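Local coordinates for head completion protein gp6 (Enterobacteria phage HK97, PDB 3JVO), which completes the phage head as a thirteen-membered ring, joining the portal to the head completion protein gp7 and leaving an open channel for DNA ejection, at residues Q16-E21 and L65-M70; Q34-Y39 and G61-V66; R42-P47 and R90-H95. One frame throughout, in Å; residues are numbered along the deposited sequence. Where two conformers were deposited one is given.

Overall arrangement
Three apolar contacts show how successive helix pairings hold a small subunit, helix 57-72 serving contacts 1 and 2 and helix 26-44 contacts 2 and 3. Contact 2 is the heart of the fold, its centre about 2 Å from that of the chain, and uses an alanine, two valines and two aromatic rings, all buried. Contact 1 shares Leu65 and Val66 with it and reaches the end of helix 11-17, where a glutamine packs its aliphatic part and turns its amide to a neighbouring subunit. Contact 3, across the chain's centre from contact 1, joins helices 26-44 and 87-93 through an indole and a selenium, partly at the surface. All three border neighbouring subunits.

Contact 1: residues Q16-E21 and L65-M70; sequences QQIEFE and LVFADM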
loop_
_atom_site.group_PDB
_atom_site.type_symbol
_atom_site.label_atom_id
_atom_site.label_comp_id
_atom_site.label_asym_id
_atom_site.label_seq_id
_atom_site.Cartn_x
_atom_site.Cartn_y
_atom_site.Cartn_z
ATOM N N GLN G 16 13.551 -39.603 -7.553
ATOM C CA GLN G 16 14.245 -38.587 -8.340
ATOM C C GLN G 16 13.368 -37.343 -8.555
ATOM O O GLN G 16 13.876 -36.239 -8.578
ATOM C CB GLN G 16 14.698 -39.171 -9.679
ATOM C CG GLN G 16 15.835 -40.200 -9.520
ATOM C CD GLN G 16 16.201 -40.870 -10.817
ATOM O OE1 GLN G 16 15.551 -40.677 -11.838
ATOM N NE2 GLN G 16 17.256 -41.656 -10.790
ATOM N N GLN G 17 12.056 -37.528 -8.696
ATOM C CA GLN G 17 11.139 -36.394 -8.838
ATOM C C GLN G 17 11.321 -35.436 -7.663
ATOM O O GLN G 17 11.403 -34.216 -7.839
ATOM C CB GLN G 17 9.675 -36.891 -8.920
ATOM C CG GLN G 17 8.607 -35.787 -8.910
ATOM C CD GLN G 17 8.608 -35.001 -10.204
ATOM O OE1 GLN G 17 9.336 -35.348 -11.141
ATOM N NE2 GLN G 17 7.806 -33.933 -10.264
ATOM N N ILE G 18 11.410 -35.998 -6.461
ATOM C CA ILE G 18 11.555 -35.191 -5.267
ATOM C C ILE G 18 13.010 -35.021 -4.794
ATOM O O ILE G 18 13.232 -34.474 -3.719
ATOM C CB ILE G 18 10.708 -35.734 -4.107
ATOM C CG1 ILE G 18 10.979 -37.238 -3.882
ATOM C CG2 ILE G 18 9.225 -35.402 -4.345
ATOM C CD1 ILE G 18 10.292 -37.813 -2.641
ATOM N N GLU G 19 13.975 -35.486 -5.583
ATOM C CA GLU G 19 15.402 -35.385 -5.234
ATOM C C GLU G 19 15.666 -35.943 -3.844
ATOM O O GLU G 19 16.292 -35.296 -3.019
ATOM C CB GLU G 19 15.895 -33.930 -5.344
ATOM C CG GLU G 19 15.830 -33.380 -6.779
ATOM C CD GLU G 19 15.986 -31.847 -6.883
ATOM O OE1 GLU G 19 16.576 -31.205 -5.964
ATOM O OE2 GLU G 19 15.543 -31.286 -7.917
ATOM N N PHE G 20 15.153 -37.142 -3.592
ATOM C CA PHE G 20 15.234 -37.778 -2.278
ATOM C C PHE G 20 16.083 -39.048 -2.398
ATOM O O PHE G 20 15.673 -40.017 -3.034
ATOM C CB PHE G 20 13.818 -38.109 -1.771
ATOM C CG PHE G 20 13.756 -38.522 -0.309
ATOM C CD1 PHE G 20 13.848 -37.575 0.703
ATOM C CD2 PHE G 20 13.585 -39.861 0.044
ATOM C CE1 PHE G 20 13.784 -37.951 2.054
ATOM C CE2 PHE G 20 13.513 -40.251 1.393
ATOM C CZ PHE G 20 13.614 -39.287 2.402
ATOM N N GLU G 21 17.261 -39.045 -1.788
ATOM C CA GLU G 21 18.208 -40.157 -1.954
ATOM C C GLU G 21 18.127 -41.279 -0.908
ATOM O O GLU G 21 18.509 -42.416 -1.193
ATOM C CB GLU G 21 19.651 -39.639 -2.071
ATOM C CG GLU G 21 20.049 -39.235 -3.506
ATOM C CD GLU G 21 19.736 -37.771 -3.841
ATOM O OE1 GLU G 21 19.064 -37.090 -3.022
ATOM O OE2 GLU G 21 20.170 -37.295 -4.927
ATOM N N LEU G 65 3.485 -34.776 -10.462
ATOM C CA LEU G 65 3.265 -33.465 -9.838
ATOM C C LEU G 65 2.417 -33.584 -8.571
ATOM O O LEU G 65 2.676 -32.932 -7.543
ATOM C CB LEU G 65 2.614 -32.504 -10.825
ATOM C CG LEU G 65 3.456 -32.042 -12.032
ATOM C CD1 LEU G 65 2.535 -31.464 -13.071
ATOM C CD2 LEU G 65 4.468 -30.997 -11.559
ATOM N N VAL G 66 1.405 -34.427 -8.643
ATOM C CA VAL G 66 0.516 -34.632 -7.503
ATOM C C VAL G 66 1.311 -35.319 -6.377
ATOM O O VAL G 66 1.184 -34.953 -5.219
ATOM C CB VAL G 66 -0.767 -35.414 -7.922
ATOM C CG1 VAL G 66 -1.641 -35.773 -6.681
ATOM C CG2 VAL G 66 -1.568 -34.574 -8.887
ATOM N N PHE G 67 2.108 -36.320 -6.739
ATOM C CA PHE G 67 2.951 -37.060 -5.785
ATOM C C PHE G 67 3.922 -36.113 -5.065
ATOM O O PHE G 67 4.039 -36.134 -3.833
ATOM C CB PHE G 67 3.730 -38.183 -6.507
ATOM C CG PHE G 67 4.993 -38.610 -5.779
ATOM C CD1 PHE G 67 4.945 -39.565 -4.772
ATOM C CD2 PHE G 67 6.217 -38.014 -6.073
ATOM C CE1 PHE G 67 6.113 -39.915 -4.075
ATOM C CE2 PHE G 67 7.392 -38.377 -5.395
ATOM C CZ PHE G 67 7.338 -39.327 -4.406
ATOM N N ALA G 68 4.638 -35.290 -5.828
ATOM C CA ALA G 68 5.610 -34.396 -5.205
ATOM C C ALA G 68 4.891 -33.379 -4.298
ATOM O O ALA G 68 5.400 -33.010 -3.259
ATOM C CB ALA G 68 6.478 -33.694 -6.280
ATOM N N ASP G 69 3.690 -32.939 -4.674
ATOM C CA ASP G 69 2.958 -32.026 -3.791
ATOM C C ASP G 69 2.689 -32.665 -2.411
ATOM O O ASP G 69 2.952 -32.045 -1.383
ATOM C CB ASP G 69 1.665 -31.545 -4.433
ATOM C CG ASP G 69 0.943 -30.548 -3.576
ATOM O OD1 ASP G 69 1.499 -29.444 -3.313
ATOM O OD2 ASP G 69 -0.182 -30.881 -3.136
HETATM N N MSE G 70 2.209 -33.908 -2.390
HETATM C CA MSE G 70 2.038 -34.682 -1.141
HETATM C C MSE G 70 3.313 -34.791 -0.314
HETATM O O MSE G 70 3.300 -34.708 0.911
HETATM C CB MSE G 70 1.565 -36.108 -1.445
HETATM C CG MSE G 70 0.196 -36.192 -2.078
HETATM SE SE MSE G 70 -1.160 -35.431 -0.906
HETATM C CE MSE G 70 -0.995 -36.631 0.648
#
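Ile18 packs against Phe67 and Ala68 where helix 11-17 ends beside helix 57-72. The apolar part rests on both branches of Ile18. Its CG2 lies 3.6 Å from Phe67 CE2, approaching the ring obliquely, and also touches Ala68 CB at 3.8 Å. The other branch ends with CD1 3.8 Å from Phe67 CZ, because CG1 sits between the backbone N and the carbonyl carbon (chi1 52°). The side chains of Ile18 and Phe67 cross at about a right angle. Gln17 adds its aliphatic part: CG stands at the edge of the Phe67 ring, near its plane, and 4.0 Å from Ala68 CB.

The backbone turns away just here. Glu19, with positive phi, is the C-prime residue of the Schellman motif that ends the helix, and Glu19 N bonds to Gln16 O at 3.1 Å.

The polar bonds of Gln17 leave the chain. Its OE1 is bonded to Tyr32 OH of a neighbouring subunit and its NE2 to Arg74 O of that same subunit, which fixes the rotation of the amide. One buried glutamine thus serves two interfaces, its methylenes packing within the subunit while its amide is satisfied by the neighbouring one.

Contact 2: residues Q34-Y39 and G61-V66; sequences QAAFDY and GAVLLV
Helices 26-44 and 57-72 form the central helix pair of the subunit, and this crossing illustrates how small side chains let two helices approach. Their axes come within 8.4 Å over these segments, with 133° between the N-to-C directions, and the nearest CA atoms, those of Ala36 and Val66, are 5.4 Å apart.

Ala36 points toward the other helix and meets Val63 and Val66. Its CB rests 3.7 Å from Val66 CG1 and equally near the backbone, 3.7 Å from Val63 O, so the methyl reaches past the side chains to the main chain of helix 57-72. Val63 CG1 completes this group at 4.1 Å from Ala36 CB. The second branch of Val63 serves another partner: CG2 stands at the edge of the Phe37 ring, near its plane, 4.1 Å from CD1. Val66 CG1, anti to the backbone N (chi1 174°), makes the nearest approach to both Ala36 and Tyr39; it comes to the Tyr39 ring obliquely, 4.2 Å from CD2.

Cys40, one turn beyond Ala36, extends the surface touched by Val63 and Val66. Phe37 also packs on Val5 and Val8 of helix 5-8, whereas Tyr39 and Val66 meet Met91 of a neighbouring subunit, a different one from that which holds Gln17.

Every side chain that touches here is buried, and the contacts between them are dispersive, with neither a hydrogen bond nor a charge pair between the segments. Cohesion therefore rests on buried apolar surface and close fit: one methyl set among two valines and a carbonyl oxygen, with two aromatic rings placed outside it.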
loop_
_atom_site.group_PDB
_atom_site.type_symbol
_atom_site.label_atom_id
_atom_site.label_comp_id
_atom_site.label_asym_id
_atom_site.label_seq_id
_atom_site.Cartn_x
_atom_site.Cartn_y
_atom_site.Cartn_z
ATOM N N GLN G 34 0.822 -44.016 -4.600
ATOM C CA GLN G 34 -0.451 -44.707 -4.769
ATOM C C GLN G 34 -1.615 -43.718 -4.705
ATOM O O GLN G 34 -2.560 -43.815 -5.494
ATOM C CB GLN G 34 -0.610 -45.796 -3.714
ATOM C CG GLN G 34 0.388 -46.973 -3.875
ATOM C CD GLN G 34 0.368 -47.917 -2.684
ATOM O OE1 GLN G 34 -0.046 -47.538 -1.584
ATOM N NE2 GLN G 34 0.814 -49.159 -2.897
ATOM N N ALA G 35 -1.535 -42.767 -3.769
ATOM C CA ALA G 35 -2.556 -41.755 -3.603
ATOM C C ALA G 35 -2.633 -40.868 -4.839
ATOM O O ALA G 35 -3.719 -40.550 -5.305
ATOM C CB ALA G 35 -2.281 -40.917 -2.368
ATOM N N ALA G 36 -1.480 -40.452 -5.360
ATOM C CA ALA G 36 -1.443 -39.584 -6.536
ATOM C C ALA G 36 -1.993 -40.289 -7.765
ATOM O O ALA G 36 -2.682 -39.684 -8.588
ATOM C CB ALA G 36 -0.044 -39.131 -6.798
ATOM N N PHE G 37 -1.647 -41.563 -7.906
ATOM C CA PHE G 37 -2.098 -42.348 -9.039
ATOM C C PHE G 37 -3.598 -42.574 -8.964
ATOM O O PHE G 37 -4.304 -42.361 -9.956
ATOM C CB PHE G 37 -1.359 -43.679 -9.089
ATOM C CG PHE G 37 -1.689 -44.523 -10.299
ATOM C CD1 PHE G 37 -1.265 -44.144 -11.581
ATOM C CD2 PHE G 37 -2.373 -45.724 -10.150
ATOM C CE1 PHE G 37 -1.569 -44.950 -12.707
ATOM C CE2 PHE G 37 -2.675 -46.538 -11.258
ATOM C CZ PHE G 37 -2.275 -46.148 -12.533
ATOM N N ASP G 38 -4.075 -42.997 -7.795
ATOM C CA ASP G 38 -5.505 -43.187 -7.541
ATOM C C ASP G 38 -6.280 -41.908 -7.905
ATOM O O ASP G 38 -7.285 -41.941 -8.619
ATOM C CB ASP G 38 -5.724 -43.580 -6.073
ATOM C CG ASP G 38 -7.203 -43.752 -5.717
ATOM O OD1 ASP G 38 -7.947 -44.331 -6.529
ATOM O OD2 ASP G 38 -7.623 -43.327 -4.623
ATOM N N TYR G 39 -5.777 -40.771 -7.445
ATOM C CA TYR G 39 -6.416 -39.484 -7.713
ATOM C C TYR G 39 -6.462 -39.188 -9.215
ATOM O O TYR G 39 -7.530 -38.877 -9.756
ATOM C CB TYR G 39 -5.699 -38.362 -6.947
ATOM C CG TYR G 39 -6.216 -36.983 -7.276
ATOM C CD1 TYR G 39 -7.352 -36.479 -6.652
ATOM C CD2 TYR G 39 -5.573 -36.192 -8.228
ATOM C CE1 TYR G 39 -7.841 -35.227 -6.976
ATOM C CE2 TYR G 39 -6.046 -34.947 -8.555
ATOM C CZ TYR G 39 -7.176 -34.471 -7.933
ATOM O OH TYR G 39 -7.635 -33.227 -8.262
ATOM N N GLY G 61 3.057 -37.520 -16.142
ATOM C CA GLY G 61 3.489 -36.196 -15.723
ATOM C C GLY G 61 2.641 -35.623 -14.606
ATOM O O GLY G 61 3.186 -35.078 -13.641
ATOM N N ALA G 62 1.318 -35.737 -14.730
ATOM C CA ALA G 62 0.430 -35.288 -13.655
ATOM C C ALA G 62 0.619 -36.055 -12.332
ATOM O O ALA G 62 0.618 -35.456 -11.261
ATOM C CB ALA G 62 -1.062 -35.316 -14.100
ATOM N N VAL G 63 0.768 -37.374 -12.401
ATOM C CA VAL G 63 0.953 -38.176 -11.195
ATOM C C VAL G 63 2.223 -37.719 -10.449
ATOM O O VAL G 63 2.234 -37.589 -9.230
ATOM C CB VAL G 63 1.044 -39.690 -11.539
ATOM C CG1 VAL G 63 1.506 -40.511 -10.312
ATOM C CG2 VAL G 63 -0.305 -40.225 -12.078
ATOM N N LEU G 64 3.288 -37.477 -11.202
ATOM C CA LEU G 64 4.534 -36.984 -10.617
ATOM C C LEU G 64 4.310 -35.662 -9.890
ATOM O O LEU G 64 4.854 -35.453 -8.808
ATOM C CB LEU G 64 5.608 -36.812 -11.681
ATOM C CG LEU G 64 6.300 -38.068 -12.218
ATOM C CD1 LEU G 64 7.283 -37.636 -13.329
ATOM C CD2 LEU G 64 7.059 -38.849 -11.128
ATOM N N LEU G 65 3.485 -34.776 -10.462
ATOM C CA LEU G 65 3.265 -33.465 -9.838
ATOM C C LEU G 65 2.417 -33.584 -8.571
ATOM O O LEU G 65 2.676 -32.932 -7.543
ATOM C CB LEU G 65 2.614 -32.504 -10.825
ATOM C CG LEU G 65 3.456 -32.042 -12.032
ATOM C CD1 LEU G 65 2.535 -31.464 -13.071
ATOM C CD2 LEU G 65 4.468 -30.997 -11.559
ATOM N N VAL G 66 1.405 -34.427 -8.643
ATOM C CA VAL G 66 0.516 -34.632 -7.503
ATOM C C VAL G 66 1.311 -35.319 -6.377
ATOM O O VAL G 66 1.184 -34.953 -5.219
ATOM C CB VAL G 66 -0.767 -35.414 -7.922
ATOM C CG1 VAL G 66 -1.641 -35.773 -6.681
ATOM C CG2 VAL G 66 -1.568 -34.574 -8.887
#

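Contact 3: residues R42-P47 and R90-H95; sequences RWCDEP and RMMFIH
The chain leaves helix 26-44 at Asp45, whose phi is positive, and the end of that helix faces the last turn of helix 87-93, with the CA atoms of Cys44 and His95 6.2 Å apart. Trp43 carries most of the contact. Its CG is anti to the backbone N (chi1 -161°), which directs the indole at Met92 and the backbone beyond it. Met92, present as selenomethionine, meets the indole at two places. Its SE lies over one face, 3.6 Å above the plane and offset toward the rim, at 4.3 Å from the centroid of the five-membered ring and 35° off the normal. Its CB lies by the CE3-CZ3 side of the six-membered ring, 3.6 Å from Trp43 CZ3. Further round, Trp43 CH2 meets Phe93, whose CB is 4.3 Å away.

Cys44 packs beside this pair, SG lying 4.0 Å from Met92 CG. Cys44 CB is also 3.8 Å from His95 O. That turn is held by a backbone bond, His95 N to Met92 O, at 3.0 Å.

Arg96 adds a cation-pi contact to Trp43, while Met92 also packs on Tyr39, Cys40 and Ala62, tying this edge to the helical core. The selenium placed obliquely over the indole is a Met-aromatic contact, here joining the closing ends of two helices in a gp6-like connector subunit.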
loop_
_atom_site.group_PDB
_atom_site.type_symbol
_atom_site.label_atom_id
_atom_site.label_comp_id
_atom_site.label_asym_id
_atom_site.label_seq_id
_atom_site.Cartn_x
_atom_site.Cartn_y
_atom_site.Cartn_z
ATOM N N ARG G 42 -8.933 -41.635 -11.082
ATOM C CA ARG G 42 -10.336 -41.315 -10.849
ATOM C C ARG G 42 -10.727 -40.072 -11.628
ATOM O O ARG G 42 -11.773 -40.036 -12.262
ATOM C CB ARG G 42 -10.632 -41.130 -9.362
ATOM C CG ARG G 42 -10.643 -42.420 -8.544
ATOM C CD ARG G 42 -11.910 -43.241 -8.735
ATOM N NE ARG G 42 -13.129 -42.473 -8.465
ATOM C CZ ARG G 42 -14.264 -42.993 -7.989
ATOM N NH1 ARG G 42 -14.346 -44.289 -7.697
ATOM N NH2 ARG G 42 -15.321 -42.211 -7.786
ATOM N N TRP G 43 -9.839 -39.081 -11.618
ATOM C CA TRP G 43 -10.086 -37.810 -12.272
ATOM C C TRP G 43 -10.217 -37.956 -13.778
ATOM O O TRP G 43 -11.125 -37.384 -14.357
ATOM C CB TRP G 43 -8.979 -36.831 -11.952
ATOM C CG TRP G 43 -9.355 -35.434 -12.192
ATOM C CD1 TRP G 43 -9.840 -34.548 -11.266
ATOM C CD2 TRP G 43 -9.275 -34.717 -13.439
ATOM N NE1 TRP G 43 -10.057 -33.314 -11.859
ATOM C CE2 TRP G 43 -9.728 -33.394 -13.193
ATOM C CE3 TRP G 43 -8.872 -35.060 -14.743
ATOM C CZ2 TRP G 43 -9.780 -32.411 -14.206
ATOM C CZ3 TRP G 43 -8.937 -34.080 -15.755
ATOM C CH2 TRP G 43 -9.374 -32.772 -15.471
ATOM N N CYS G 44 -9.293 -38.696 -14.403
ATOM C CA CYS G 44 -9.362 -39.004 -15.836
ATOM C C CYS G 44 -10.525 -39.942 -16.179
ATOM O O CYS G 44 -11.156 -39.794 -17.232
ATOM C CB CYS G 44 -8.051 -39.610 -16.314
ATOM S SG CYS G 44 -6.704 -38.447 -16.279
ATOM N N ASP G 45 -10.783 -40.915 -15.299
ATOM C CA ASP G 45 -11.961 -41.786 -15.402
ATOM C C ASP G 45 -12.027 -42.507 -16.769
ATOM O O ASP G 45 -13.068 -42.521 -17.436
ATOM C CB ASP G 45 -13.231 -40.953 -15.119
ATOM C CG ASP G 45 -14.489 -41.808 -14.941
ATOM O OD1 ASP G 45 -14.391 -42.935 -14.392
ATOM O OD2 ASP G 45 -15.580 -41.340 -15.346
ATOM N N GLU G 46 -10.904 -43.107 -17.160
ATOM C CA GLU G 46 -10.748 -43.764 -18.455
ATOM C C GLU G 46 -10.681 -45.292 -18.328
ATOM O O GLU G 46 -9.620 -45.839 -18.001
ATOM C CB GLU G 46 -9.502 -43.241 -19.186
ATOM C CG GLU G 46 -9.209 -43.981 -20.494
ATOM C CD GLU G 46 -10.372 -43.918 -21.458
ATOM O OE1 GLU G 46 -10.584 -42.828 -22.020
ATOM O OE2 GLU G 46 -11.076 -44.943 -21.639
ATOM N N PRO G 47 -11.813 -45.985 -18.607
ATOM C CA PRO G 47 -11.917 -47.448 -18.455
ATOM C C PRO G 47 -10.985 -48.255 -19.360
ATOM O O PRO G 47 -10.583 -49.351 -18.979
ATOM C CB PRO G 47 -13.390 -47.748 -18.819
ATOM C CG PRO G 47 -14.102 -46.432 -18.650
ATOM C CD PRO G 47 -13.082 -45.402 -19.084
ATOM N N ARG G 90 -3.952 -29.498 -16.448
ATOM C CA ARG G 90 -3.804 -29.460 -17.907
ATOM C C ARG G 90 -3.288 -30.782 -18.475
ATOM O O ARG G 90 -3.831 -31.285 -19.447
ATOM C CB ARG G 90 -2.946 -28.259 -18.356
ATOM C CG ARG G 90 -3.734 -26.956 -18.241
ATOM C CD ARG G 90 -2.902 -25.694 -18.367
ATOM N NE ARG G 90 -3.732 -24.536 -18.010
ATOM C CZ ARG G 90 -3.308 -23.276 -17.894
ATOM N NH1 ARG G 90 -2.037 -22.945 -18.117
ATOM N NH2 ARG G 90 -4.168 -22.333 -17.544
HETATM N N MSE G 91 -2.281 -31.365 -17.835
HETATM C CA MSE G 91 -1.788 -32.686 -18.228
HETATM C C MSE G 91 -2.911 -33.727 -18.188
HETATM O O MSE G 91 -2.969 -34.596 -19.035
HETATM C CB MSE G 91 -0.670 -33.152 -17.293
HETATM C CG MSE G 91 0.625 -32.346 -17.353
HETATM SE SE MSE G 91 1.654 -32.875 -18.894
HETATM C CE MSE G 91 3.305 -32.662 -17.964
HETATM N N MSE G 92 -3.788 -33.634 -17.191
HETATM C CA MSE G 92 -4.893 -34.597 -17.014
HETATM C C MSE G 92 -6.074 -34.348 -17.966
HETATM O O MSE G 92 -6.723 -35.285 -18.433
HETATM C CB MSE G 92 -5.392 -34.550 -15.571
HETATM C CG MSE G 92 -4.658 -35.442 -14.580
HETATM SE SE MSE G 92 -5.474 -35.258 -12.807
HETATM C CE MSE G 92 -4.912 -33.498 -12.247
ATOM N N PHE G 93 -6.345 -33.078 -18.250
ATOM C CA PHE G 93 -7.546 -32.669 -18.988
ATOM C C PHE G 93 -7.561 -33.279 -20.383
ATOM O O PHE G 93 -8.595 -33.726 -20.860
ATOM C CB PHE G 93 -7.615 -31.134 -19.042
ATOM C CG PHE G 93 -8.731 -30.583 -19.904
ATOM C CD1 PHE G 93 -9.983 -30.303 -19.356
ATOM C CD2 PHE G 93 -8.516 -30.304 -21.259
ATOM C CE1 PHE G 93 -11.007 -29.777 -20.157
ATOM C CE2 PHE G 93 -9.529 -29.785 -22.056
ATOM C CZ PHE G 93 -10.774 -29.522 -21.506
ATOM N N ILE G 94 -6.390 -33.309 -21.014
ATOM C CA ILE G 94 -6.251 -33.808 -22.386
ATOM C C ILE G 94 -6.390 -35.344 -22.491
ATOM O O ILE G 94 -6.418 -35.896 -23.589
ATOM C CB ILE G 94 -4.957 -33.269 -23.065
ATOM C CG1 ILE G 94 -3.749 -33.429 -22.155
ATOM C CG2 ILE G 94 -5.105 -31.802 -23.420
ATOM C CD1 ILE G 94 -2.854 -34.532 -22.546
ATOM N N HIS G 95 -6.503 -36.016 -21.344
ATOM C CA HIS G 95 -6.770 -37.463 -21.303
ATOM C C HIS G 95 -7.999 -37.819 -20.460
ATOM O O HIS G 95 -8.179 -38.963 -20.021
ATOM C CB HIS G 95 -5.532 -38.232 -20.844
ATOM C CG HIS G 95 -4.484 -38.360 -21.903
ATOM N ND1 HIS G 95 -3.256 -37.739 -21.815
ATOM C CD2 HIS G 95 -4.491 -39.018 -23.085
ATOM C CE1 HIS G 95 -2.546 -38.020 -22.893
ATOM N NE2 HIS G 95 -3.274 -38.793 -23.680
#